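Side-chain contacts in 2-oxoadipate dioxygenase/decarboxylase (Pseudomonas putida, PDB 6W1G), which catalyses the iron-dependent, oxygen-consuming decarboxylation and hydroxylation of 2-oxoadipate to D-2-hydroxyglutarate in D-lysine breakdown: residues V319-A324 and A330-A335; E253-R258 and Q308-L313; L239-P242 and P247-A250. One frame throughout, in Å; residues are numbered along the deposited sequence. Where two conformers were deposited one is given.

Contact 1. Residues V319-A324 and A330-A335; sequences VALGGA and AERYMA
Leu-321, the last helical residue of helix 304-321, meets the first turns of helix 330-341 through both its methyls and its backbone carbonyl. Leu-321 CD2 lies 3.9 Å from CD2 of Tyr-333, approaching the ring obliquely, while Leu-321 CD1 rests against the root of the same side chain, 3.9 Å from Tyr-333 CA. The two side chains cross at about a right angle. Tyr-333 continues this apolar patch onto Leu-314 and Thr-317 of the first helix and onto Pro-325 and Val-251 of loops; Leu-321 also touches Leu-336.

Outside this buried pair lies Arg-332. It stretches out from its helix, chi1 177° and the chain straight from CG to NE, and so carries the guanidinium to the end of the other helix. Arg-332 NH1 gives a weak, bent bond to Leu-321 O (3.1 Å, 121° at the hydrogen), which sits at the edge and in the plane of the group. Arg-332 NH2 makes another weak bond, to Ala-320 O at 3.3 Å. A water reinforces this second link, donating to Ala-320 O at 2.7 Å and weakly accepting from Arg-332 NH2. The positive charge probably suits the partly negative carboxyl end of the helix. Gly-322 then leaves helical geometry with positive phi, beginning the loop of a helix-loop-helix unit in which an arginine of the second helix reaches back to the last carbonyls of the first through weak bonds.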
loop_
_atom_site.group_PDB
_atom_site.type_symbol
_atom_site.label_atom_id
_atom_site.label_comp_id
_atom_site.label_asym_id
_atom_site.label_seq_id
_atom_site.Cartn_x
_atom_site.Cartn_y
_atom_site.Cartn_z
ATOM N N VAL A 319 -3.182 -22.211 -13.113
ATOM C CA VAL A 319 -3.211 -23.597 -13.569
ATOM C C VAL A 319 -3.279 -23.667 -15.094
ATOM O O VAL A 319 -2.575 -24.461 -15.725
ATOM C CB VAL A 319 -4.373 -24.363 -12.921
ATOM C CG1 VAL A 319 -4.525 -25.716 -13.575
ATOM C CG2 VAL A 319 -4.133 -24.516 -11.429
ATOM N N ALA A 320 -4.130 -22.837 -15.699
ATOM C CA ALA A 320 -4.320 -22.863 -17.138
ATOM C C ALA A 320 -3.087 -22.386 -17.859
ATOM O O ALA A 320 -2.868 -22.754 -19.022
ATOM C CB ALA A 320 -5.469 -21.946 -17.534
ATOM N N LEU A 321 -2.259 -21.613 -17.173
ATOM C CA LEU A 321 -1.035 -21.118 -17.768
ATOM C C LEU A 321 -0.035 -22.238 -17.946
ATOM O O LEU A 321 0.737 -22.231 -18.916
ATOM C CB LEU A 321 -0.465 -20.025 -16.873
ATOM C CG LEU A 321 0.723 -19.236 -17.413
ATOM C CD1 LEU A 321 0.312 -18.438 -18.632
ATOM C CD2 LEU A 321 1.290 -18.348 -16.316
ATOM N N GLY A 322 -0.019 -23.211 -17.036
ATOM C CA GLY A 322 0.901 -24.321 -17.140
ATOM C C GLY A 322 2.305 -24.022 -16.684
ATOM O O GLY A 322 3.209 -24.821 -16.950
ATOM N N GLY A 323 2.513 -22.907 -16.000
ATOM C CA GLY A 323 3.829 -22.530 -15.543
ATOM C C GLY A 323 3.739 -21.314 -14.651
ATOM O O GLY A 323 2.698 -21.082 -14.033
ATOM N N ALA A 324 4.818 -20.526 -14.581
ATOM C CA ALA A 324 4.841 -19.305 -13.780
ATOM C C ALA A 324 4.591 -18.092 -14.662
ATOM O O ALA A 324 5.212 -17.979 -15.728
ATOM C CB ALA A 324 6.197 -19.170 -13.090
ATOM N N ALA A 330 3.369 -13.319 -21.453
ATOM C CA ALA A 330 2.519 -12.249 -20.919
ATOM C C ALA A 330 1.198 -12.112 -21.673
ATOM O O ALA A 330 0.143 -11.932 -21.055
ATOM C CB ALA A 330 3.260 -10.910 -20.915
ATOM N N GLU A 331 1.229 -12.146 -23.005
ATOM C CA GLU A 331 -0.009 -12.017 -23.761
ATOM C C GLU A 331 -0.969 -13.153 -23.428
ATOM O O GLU A 331 -2.165 -12.930 -23.186
ATOM C CB GLU A 331 0.301 -11.995 -25.252
ATOM C CG GLU A 331 1.359 -13.020 -25.706
ATOM C CD GLU A 331 2.733 -12.412 -25.999
ATOM O OE1 GLU A 331 3.104 -11.412 -25.346
ATOM O OE2 GLU A 331 3.444 -12.932 -26.889
ATOM N N ARG A 332 -0.465 -14.390 -23.416
ATOM C CA ARG A 332 -1.299 -15.539 -23.087
ATOM C C ARG A 332 -1.804 -15.463 -21.650
ATOM O O ARG A 332 -2.968 -15.775 -21.385
ATOM C CB ARG A 332 -0.529 -16.844 -23.309
ATOM C CG ARG A 332 -1.369 -18.062 -22.909
ATOM C CD ARG A 332 -0.867 -19.393 -23.396
ATOM N NE ARG A 332 -1.882 -20.434 -23.224
ATOM C CZ ARG A 332 -1.818 -21.431 -22.338
ATOM N NH1 ARG A 332 -0.778 -21.560 -21.529
ATOM N NH2 ARG A 332 -2.798 -22.321 -22.280
ATOM N N TYR A 333 -0.937 -15.077 -20.705
ATOM C CA TYR A 333 -1.365 -14.944 -19.316
ATOM C C TYR A 333 -2.496 -13.936 -19.186
ATOM O O TYR A 333 -3.510 -14.181 -18.520
ATOM C CB TYR A 333 -0.203 -14.494 -18.429
ATOM C CG TYR A 333 -0.673 -14.185 -17.026
ATOM C CD1 TYR A 333 -0.824 -12.882 -16.615
ATOM C CD2 TYR A 333 -1.019 -15.204 -16.133
ATOM C CE1 TYR A 333 -1.273 -12.567 -15.328
ATOM C CE2 TYR A 333 -1.486 -14.898 -14.855
ATOM C CZ TYR A 333 -1.599 -13.583 -14.456
ATOM O OH TYR A 333 -2.046 -13.301 -13.194
ATOM N N MET A 334 -2.309 -12.754 -19.769
ATOM C CA MET A 334 -3.326 -11.720 -19.643
ATOM C C MET A 334 -4.641 -12.161 -20.276
ATOM O O MET A 334 -5.712 -11.859 -19.759
ATOM C CB MET A 334 -2.777 -10.390 -20.184
ATOM C CG MET A 334 -1.578 -9.836 -19.381
ATOM S SD MET A 334 -1.849 -9.525 -17.623
ATOM C CE MET A 334 -3.208 -8.352 -17.607
ATOM N N ALA A 335 -4.584 -12.944 -21.365
ATOM C CA ALA A 335 -5.794 -13.469 -21.987
ATOM C C ALA A 335 -6.490 -14.486 -21.078
ATOM O O ALA A 335 -7.718 -14.441 -20.905
ATOM C CB ALA A 335 -5.460 -14.072 -23.352
HETATM O O HOH W 1 -4.758 -23.670 -20.641
#

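Contact 2. Residues E253-R258 and Q308-L313; sequences EGPPTR and QLYDKL
Tyr-310 reaches from helix 304-321 to Gly-254 and Pro-255, and the meeting is one of van der Waals contacts along the ring's edge. Its side chain extends from the helix and brings the phenol end to the loop. The apolar share falls to Pro-255, whose CD lies 3.8 Å from Tyr-310 CE1 and whose CB is 4.0 Å from that same carbon; the proline and the tyrosine cross at about a right angle. Here the long loop between helix 234-240 and strand 264-275, in a protein of the glyoxalase clan, passes the phenol end of Tyr-310, with Gly-254 about 11 Å from the side chain of the iron ligand Glu-294.

The polar end of the ring meets backbone: Tyr-310 OH comes within 3.3 Å of Gly-254 CA. At Gly-254, where phi is positive, a beta carbon would run into Pro-255 CD and press on the carbonyl O of Glu-253. The ring of Phe-341 meets that of Tyr-310 with their planes at about 60°, and it also packs on Pro-256 and Leu-313. Cut back to an alanine, Tyr-310 would probably leave a gap beside Gly-254 and Pro-255 and take from Phe-341 the ring it meets.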
loop_
_atom_site.group_PDB
_atom_site.type_symbol
_atom_site.label_atom_id
_atom_site.label_comp_id
_atom_site.label_asym_id
_atom_site.label_seq_id
_atom_site.Cartn_x
_atom_site.Cartn_y
_atom_site.Cartn_z
ATOM N N GLU A 253 0.157 -7.421 -12.197
ATOM C CA GLU A 253 -0.337 -8.187 -11.063
ATOM C C GLU A 253 -1.696 -7.669 -10.641
ATOM O O GLU A 253 -1.961 -6.471 -10.754
ATOM C CB GLU A 253 0.622 -8.081 -9.879
ATOM C CG GLU A 253 2.011 -8.634 -10.177
ATOM C CD GLU A 253 2.883 -8.577 -8.957
ATOM O OE1 GLU A 253 3.635 -7.588 -8.802
ATOM O OE2 GLU A 253 2.772 -9.493 -8.123
ATOM N N GLY A 254 -2.541 -8.582 -10.151
ATOM C CA GLY A 254 -3.888 -8.276 -9.734
ATOM C C GLY A 254 -4.913 -8.794 -10.718
ATOM O O GLY A 254 -4.607 -9.534 -11.654
ATOM N N PRO A 255 -6.174 -8.419 -10.523
ATOM C CA PRO A 255 -7.230 -8.813 -11.474
ATOM C C PRO A 255 -6.998 -8.176 -12.830
ATOM O O PRO A 255 -6.213 -7.242 -12.959
ATOM C CB PRO A 255 -8.504 -8.242 -10.835
ATOM C CG PRO A 255 -7.995 -7.001 -10.113
ATOM C CD PRO A 255 -6.645 -7.419 -9.540
ATOM N N PRO A 256 -7.689 -8.664 -13.864
ATOM C CA PRO A 256 -7.675 -7.991 -15.157
ATOM C C PRO A 256 -8.472 -6.695 -15.147
ATOM O O PRO A 256 -9.108 -6.347 -14.127
ATOM C CB PRO A 256 -8.311 -9.028 -16.085
ATOM C CG PRO A 256 -9.342 -9.662 -15.181
ATOM C CD PRO A 256 -8.707 -9.726 -13.803
ATOM N N THR A 257 -8.437 -5.991 -16.269
ATOM C CA THR A 257 -9.224 -4.780 -16.455
ATOM C C THR A 257 -10.690 -5.064 -16.178
ATOM O O THR A 257 -11.249 -6.049 -16.667
ATOM C CB THR A 257 -9.057 -4.300 -17.900
ATOM O OG1 THR A 257 -7.656 -4.165 -18.218
ATOM C CG2 THR A 257 -9.794 -2.990 -18.112
ATOM N N ARG A 258 -11.325 -4.166 -15.433
ATOM C CA ARG A 258 -12.728 -4.266 -15.089
ATOM C C ARG A 258 -13.338 -2.875 -15.099
ATOM O O ARG A 258 -12.673 -1.875 -14.854
ATOM C CB ARG A 258 -12.883 -4.829 -13.656
ATOM C CG ARG A 258 -12.589 -6.312 -13.523
ATOM C CD ARG A 258 -12.441 -6.736 -12.073
ATOM N NE ARG A 258 -13.583 -6.320 -11.250
ATOM C CZ ARG A 258 -14.723 -7.000 -11.090
ATOM N NH1 ARG A 258 -14.910 -8.171 -11.702
ATOM N NH2 ARG A 258 -15.690 -6.487 -10.323
ATOM N N GLN A 308 -12.267 -14.959 -1.384
ATOM C CA GLN A 308 -12.287 -16.365 -1.771
ATOM C C GLN A 308 -12.507 -16.531 -3.269
ATOM O O GLN A 308 -11.835 -17.345 -3.914
ATOM C CB GLN A 308 -13.395 -17.046 -0.984
ATOM C CG GLN A 308 -13.075 -17.165 0.503
ATOM C CD GLN A 308 -14.241 -17.623 1.365
ATOM O OE1 GLN A 308 -15.260 -18.097 0.869
ATOM N NE2 GLN A 308 -14.086 -17.473 2.679
ATOM N N LEU A 309 -13.415 -15.743 -3.844
ATOM C CA LEU A 309 -13.658 -15.813 -5.280
ATOM C C LEU A 309 -12.442 -15.334 -6.072
ATOM O O LEU A 309 -12.014 -15.987 -7.028
ATOM C CB LEU A 309 -14.930 -15.025 -5.597
ATOM C CG LEU A 309 -15.328 -15.042 -7.059
ATOM C CD1 LEU A 309 -15.574 -16.467 -7.612
ATOM C CD2 LEU A 309 -16.566 -14.167 -7.254
ATOM N N TYR A 310 -11.846 -14.209 -5.657
ATOM C CA TYR A 310 -10.633 -13.717 -6.279
ATOM C C TYR A 310 -9.553 -14.790 -6.296
ATOM O O TYR A 310 -8.904 -15.044 -7.330
ATOM C CB TYR A 310 -10.172 -12.470 -5.469
ATOM C CG TYR A 310 -8.889 -11.898 -6.015
ATOM C CD1 TYR A 310 -8.918 -10.960 -7.035
ATOM C CD2 TYR A 310 -7.644 -12.310 -5.540
ATOM C CE1 TYR A 310 -7.762 -10.476 -7.581
ATOM C CE2 TYR A 310 -6.470 -11.815 -6.094
ATOM C CZ TYR A 310 -6.540 -10.898 -7.120
ATOM O OH TYR A 310 -5.388 -10.381 -7.677
ATOM N N ASP A 311 -9.281 -15.366 -5.133
ATOM C CA ASP A 311 -8.192 -16.334 -5.039
ATOM C C ASP A 311 -8.466 -17.524 -5.951
ATOM O O ASP A 311 -7.551 -18.050 -6.602
ATOM C CB ASP A 311 -8.019 -16.773 -3.580
ATOM C CG ASP A 311 -7.580 -15.630 -2.627
ATOM O OD1 ASP A 311 -7.221 -14.528 -3.097
ATOM O OD2 ASP A 311 -7.597 -15.859 -1.394
ATOM N N LYS A 312 -9.734 -17.950 -6.029
ATOM C CA LYS A 312 -10.081 -19.116 -6.834
ATOM C C LYS A 312 -9.826 -18.857 -8.312
ATOM O O LYS A 312 -9.282 -19.701 -9.022
ATOM C CB LYS A 312 -11.553 -19.469 -6.631
ATOM C CG LYS A 312 -12.058 -20.694 -7.371
ATOM C CD LYS A 312 -13.510 -20.913 -7.038
ATOM C CE LYS A 312 -14.399 -20.133 -7.982
ATOM N NZ LYS A 312 -15.342 -21.058 -8.676
ATOM N N LEU A 313 -10.251 -17.692 -8.788
ATOM C CA LEU A 313 -10.103 -17.384 -10.201
ATOM C C LEU A 313 -8.651 -17.114 -10.565
ATOM O O LEU A 313 -8.209 -17.445 -11.674
ATOM C CB LEU A 313 -11.000 -16.212 -10.564
ATOM C CG LEU A 313 -12.479 -16.447 -10.236
ATOM C CD1 LEU A 313 -13.298 -15.227 -10.544
ATOM C CD2 LEU A 313 -13.076 -17.674 -10.953
#

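Contact 3. Residues L239-P242 and P247-A250; sequences LGMP and PPKA
Met-241 wraps along the ring of Pro-248, touching it with three of its atoms in succession, and this is the tight part of the contact. Met-241 CB lies 3.8 Å from Pro-248 CD; further along, Met-241 SD passes Pro-248 CG at 4.1 Å; the terminal methyl, Met-241 CE, then closes on Pro-248 CB, again at 3.8 Å. What lets one side chain follow the ring in this way is a bend at its end: after a nearly straight second torsion (165°), chi3 turns to 83° and folds the methyl back toward the proline. The two side chains cross obliquely, and the interaction is purely apolar. Met-241 is buried, whereas Pro-248 keeps part of its surface exposed.

Towards solvent the packing slackens. Pro-242 and Pro-247 approach mainly through their backbones, with CA of Pro-242, in the conformer given, 4.4 Å from CA of Pro-247, and Met-241 O is 4.1 Å from Pro-247 N, a nitrogen that carries no hydrogen to donate. Both of these prolines are exposed and touch a neighbouring molecule in the crystal, and Pro-242 was modelled in two conformers.

A short loop joins the two segments, bringing Pro-242 and Pro-247 near each other. Inward, Met-241 packs on Ile-246 and on Phe-269 of strand 264-275, about 8 Å from the side chain of the iron ligand Glu-294. Pro-248 rests on Thr-267, and Lys-249 pairs by backbone hydrogen bonds with Ser-268, so the returning chain runs beside strand 264-275.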
loop_
_atom_site.group_PDB
_atom_site.type_symbol
_atom_site.label_atom_id
_atom_site.label_comp_id
_atom_site.label_asym_id
_atom_site.label_seq_id
_atom_site.Cartn_x
_atom_site.Cartn_y
_atom_site.Cartn_z
ATOM N N LEU A 239 0.609 2.219 -21.533
ATOM C CA LEU A 239 0.734 2.656 -22.905
ATOM C C LEU A 239 1.593 3.911 -23.041
ATOM O O LEU A 239 2.129 4.176 -24.120
ATOM C CB LEU A 239 -0.600 2.939 -23.576
ATOM C CG LEU A 239 -1.362 1.742 -24.043
ATOM C CD1 LEU A 239 -2.750 2.194 -24.544
ATOM C CD2 LEU A 239 -0.639 1.022 -25.170
ATOM N N GLY A 240 1.675 4.726 -22.006
ATOM C CA GLY A 240 2.523 5.907 -22.031
ATOM C C GLY A 240 3.953 5.737 -21.515
ATOM O O GLY A 240 4.793 6.597 -21.841
ATOM N N MET A 241 4.265 4.608 -20.809
ATOM C CA MET A 241 5.541 4.377 -20.092
ATOM C C MET A 241 6.773 4.012 -20.956
ATOM O O MET A 241 7.886 4.525 -20.678
ATOM C CB MET A 241 5.384 3.322 -19.002
ATOM C CG MET A 241 4.773 3.830 -17.728
ATOM S SD MET A 241 4.180 2.630 -16.562
ATOM C CE MET A 241 5.678 2.226 -15.730
ATOM N N PRO A 242 6.608 3.257 -22.060
ATOM C CA PRO A 242 7.742 3.082 -22.997
ATOM C C PRO A 242 8.254 4.407 -23.547
ATOM O O PRO A 242 9.468 4.631 -23.610
ATOM C CB PRO A 242 7.171 2.195 -24.113
ATOM C CG PRO A 242 5.998 1.562 -23.542
ATOM C CD PRO A 242 5.425 2.496 -22.502
ATOM N N PRO A 247 9.974 1.173 -19.499
ATOM C CA PRO A 247 9.080 0.119 -19.991
ATOM C C PRO A 247 8.745 -0.806 -18.847
ATOM O O PRO A 247 9.656 -1.357 -18.193
ATOM C CB PRO A 247 9.912 -0.610 -21.049
ATOM C CG PRO A 247 11.292 -0.287 -20.731
ATOM C CD PRO A 247 11.284 1.110 -20.144
ATOM N N PRO A 248 7.477 -1.023 -18.578
ATOM C CA PRO A 248 7.154 -1.860 -17.428
ATOM C C PRO A 248 7.042 -3.306 -17.862
ATOM O O PRO A 248 7.013 -3.637 -19.046
ATOM C CB PRO A 248 5.779 -1.356 -17.014
ATOM C CG PRO A 248 5.129 -0.973 -18.318
ATOM C CD PRO A 248 6.275 -0.362 -19.125
ATOM N N LYS A 249 6.966 -4.163 -16.862
ATOM C CA LYS A 249 6.589 -5.533 -17.114
ATOM C C LYS A 249 5.216 -5.569 -17.760
ATOM O O LYS A 249 4.270 -4.896 -17.313
ATOM C CB LYS A 249 6.590 -6.278 -15.786
ATOM C CG LYS A 249 7.966 -6.385 -15.106
ATOM C CD LYS A 249 8.932 -7.289 -15.824
ATOM C CE LYS A 249 9.969 -7.813 -14.818
ATOM N NZ LYS A 249 11.346 -7.840 -15.375
ATOM N N ALA A 250 5.103 -6.326 -18.842
ATOM C CA ALA A 250 3.812 -6.489 -19.497
ATOM C C ALA A 250 2.808 -7.214 -18.616
ATOM O O ALA A 250 1.616 -6.928 -18.699
ATOM C CB ALA A 250 3.984 -7.279 -20.782
#

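In the fold
Contact 2 is fully buried, whereas contact 1 has a buried apolar pair beside an exposed arginine, and contact 3 sets a buried methionine against a partly exposed proline. Contacts 1 and 2 share helix 304-321: its middle meets the loop in contact 2, and its carboxyl end meets helix 330-341 in contact 1. Contacts 3 and 2 follow one another on the loop leading from helix 234-240 to strand 264-275. Contact 3 also touches contact 1, where Ala-250 CB packs 3.7 Å from Ala-330 CB. Chemistry follows place: charge and water enter at the outer helix end of contact 1, while nearer the metal a proline ring meets a tyrosine in contact 2 and a methionine in contact 3.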